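Local coordinates for protein cysteine synthase (Fusobacterium nucleatum subsp. nucleatum strain ATCC 25586, PDB 5XEM) that produces hydrogen sulfide with pyridoxal 5'-phosphate as cofactor and probably makes L-cysteine from O-acetyl-L-serine and sulfide, at residues His156-Glu162 and Thr188-Glu194. Residues are numbered along the deposited sequence; the frame is centred on the assembly and turned at random.
Sequences HYETTAE and TAKKLKE
Ala161 and Thr188 meet where segments 156-162 and 188-194, on helices 151-167 and 183-195 of the fold type II architecture of PLP-dependent enzymes, cross at -69° with 7.8 Å between their axes. This inner side is tight: Ala161 CB lies 3.5 Å from Lys191 CG, closer than usual for two carbons, and also touches Thr188 CG2, while Leu192 CD2 packs against Ala161 O. Thr188 OG1 sits against His156 CB and is hydrogen-bonded to Ser184 O, one turn back in its helix; Ser184 is a PLP-binding residue. Lys191, part of the same tight packing, is bent at three successive torsions after CB, which brings the chain over one face of the Tyr157 ring. Its CE presses on that face, 3.6 Å from the ring centroid, and NZ completes a cation-pi contact. The same ammonium donates to Tyr157 O at 2.8 Å, from above the carbonyl plane, and forms a salt bridge with Glu162 OE2, so three interactions hold it.

Toward solvent the contact thins out. Exposed Lys190 touches the ring through CG, obliquely, 3.9 Å from Tyr157 CE1. At the outer end, Tyr157 OH donates to the syn lone pair of exposed Glu194 OE1 at 2.6 Å, the carboxylate standing 86° to the ring plane.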
# COMPACT_ATOMS: atom_id res chain seq x y z
N HIS A 156 -9.26 -12.18 13.78
CA HIS A 156 -10.18 -11.04 13.65
C HIS A 156 -10.97 -10.83 14.93
O HIS A 156 -11.28 -9.70 15.31
CB HIS A 156 -11.13 -11.27 12.49
CG HIS A 156 -10.42 -11.33 11.14
ND1 HIS A 156 -9.84 -10.25 10.58
CD2 HIS A 156 -10.21 -12.39 10.27
CE1 HIS A 156 -9.27 -10.60 9.39
NE2 HIS A 156 -9.53 -11.91 9.19
N TYR A 157 -11.32 -11.93 15.58
CA TYR A 157 -11.97 -11.86 16.91
C TYR A 157 -11.08 -11.09 17.90
O TYR A 157 -11.59 -10.26 18.67
CB TYR A 157 -12.23 -13.27 17.39
CG TYR A 157 -12.82 -13.42 18.77
CD1 TYR A 157 -14.20 -13.44 18.95
CD2 TYR A 157 -12.00 -13.63 19.88
CE1 TYR A 157 -14.75 -13.62 20.22
CE2 TYR A 157 -12.53 -13.80 21.15
CZ TYR A 157 -13.91 -13.80 21.31
OH TYR A 157 -14.47 -13.98 22.55
N GLU A 158 -9.78 -11.36 17.85
CA GLU A 158 -8.77 -10.78 18.76
C GLU A 158 -8.28 -9.39 18.44
O GLU A 158 -7.92 -8.66 19.36
CB GLU A 158 -7.57 -11.72 18.87
CG GLU A 158 -7.97 -13.01 19.59
CD GLU A 158 -6.87 -14.04 19.65
OE1 GLU A 158 -5.77 -13.78 19.12
OE2 GLU A 158 -7.12 -15.12 20.20
N THR A 159 -8.22 -9.03 17.17
CA THR A 159 -7.56 -7.78 16.79
C THR A 159 -8.51 -6.91 16.04
O THR A 159 -8.90 -5.87 16.57
CB THR A 159 -6.24 -8.04 16.05
OG1 THR A 159 -6.51 -8.75 14.83
CG2 THR A 159 -5.31 -8.90 16.97
N THR A 160 -8.98 -7.35 14.87
CA THR A 160 -9.86 -6.52 14.01
C THR A 160 -11.05 -5.92 14.76
O THR A 160 -11.31 -4.69 14.73
CB THR A 160 -10.36 -7.35 12.81
OG1 THR A 160 -9.26 -8.01 12.19
CG2 THR A 160 -11.03 -6.45 11.76
N ALA A 161 -11.80 -6.80 15.42
CA ALA A 161 -12.98 -6.38 16.20
C ALA A 161 -12.65 -5.42 17.35
O ALA A 161 -13.39 -4.45 17.57
CB ALA A 161 -13.74 -7.58 16.74
N GLU A 162 -11.56 -5.69 18.05
CA GLU A 162 -11.13 -4.82 19.15
C GLU A 162 -10.76 -3.43 18.68
O GLU A 162 -11.04 -2.45 19.37
CB GLU A 162 -10.00 -5.46 19.96
CG GLU A 162 -10.40 -6.71 20.73
CD GLU A 162 -11.36 -6.48 21.91
OE1 GLU A 162 -11.67 -5.32 22.25
OE2 GLU A 162 -11.84 -7.48 22.49
N THR A 188 -14.88 -11.32 13.40
CA THR A 188 -15.14 -9.97 13.84
C THR A 188 -16.55 -9.87 14.43
O THR A 188 -16.71 -9.28 15.50
CB THR A 188 -14.97 -8.97 12.70
OG1 THR A 188 -13.72 -9.22 12.03
CG2 THR A 188 -15.02 -7.53 13.23
N ALA A 189 -17.54 -10.47 13.76
CA ALA A 189 -18.94 -10.38 14.19
C ALA A 189 -19.15 -11.04 15.53
O ALA A 189 -19.96 -10.54 16.33
CB ALA A 189 -19.88 -11.01 13.16
N LYS A 190 -18.45 -12.16 15.79
CA LYS A 190 -18.56 -12.88 17.06
C LYS A 190 -18.14 -11.99 18.22
O LYS A 190 -18.86 -11.86 19.22
CB LYS A 190 -17.76 -14.16 17.05
CG LYS A 190 -17.89 -15.03 18.32
CD LYS A 190 -17.19 -16.36 18.14
CE LYS A 190 -17.24 -17.22 19.40
NZ LYS A 190 -16.31 -18.38 19.36
N LYS A 191 -17.00 -11.32 18.07
CA LYS A 191 -16.52 -10.44 19.12
C LYS A 191 -17.43 -9.26 19.33
O LYS A 191 -17.77 -8.92 20.47
CB LYS A 191 -15.07 -9.98 18.87
CG LYS A 191 -14.57 -8.89 19.83
CD LYS A 191 -14.58 -9.28 21.30
CE LYS A 191 -13.58 -10.37 21.64
NZ LYS A 191 -12.16 -10.01 21.44
N LEU A 192 -17.84 -8.64 18.24
CA LEU A 192 -18.68 -7.46 18.33
C LEU A 192 -20.02 -7.77 19.03
O LEU A 192 -20.48 -6.97 19.85
CB LEU A 192 -18.94 -6.88 16.94
CG LEU A 192 -17.74 -6.25 16.20
CD1 LEU A 192 -18.18 -5.73 14.82
CD2 LEU A 192 -17.07 -5.17 17.03
N LYS A 193 -20.62 -8.91 18.69
CA LYS A 193 -21.90 -9.31 19.28
C LYS A 193 -21.75 -9.74 20.74
O LYS A 193 -22.71 -9.61 21.52
CB LYS A 193 -22.55 -10.42 18.45
CG LYS A 193 -23.34 -9.86 17.29
CD LYS A 193 -24.08 -10.90 16.46
CE LYS A 193 -25.11 -10.18 15.60
NZ LYS A 193 -25.80 -10.99 14.55
N GLU A 194 -20.57 -10.20 21.13
CA GLU A 194 -20.31 -10.45 22.56
C GLU A 194 -20.30 -9.17 23.38
O GLU A 194 -20.83 -9.14 24.48
CB GLU A 194 -19.02 -11.22 22.77
CG GLU A 194 -19.17 -12.69 22.45
CD GLU A 194 -17.86 -13.44 22.42
OE1 GLU A 194 -16.80 -12.85 22.69
OE2 GLU A 194 -17.91 -14.65 22.14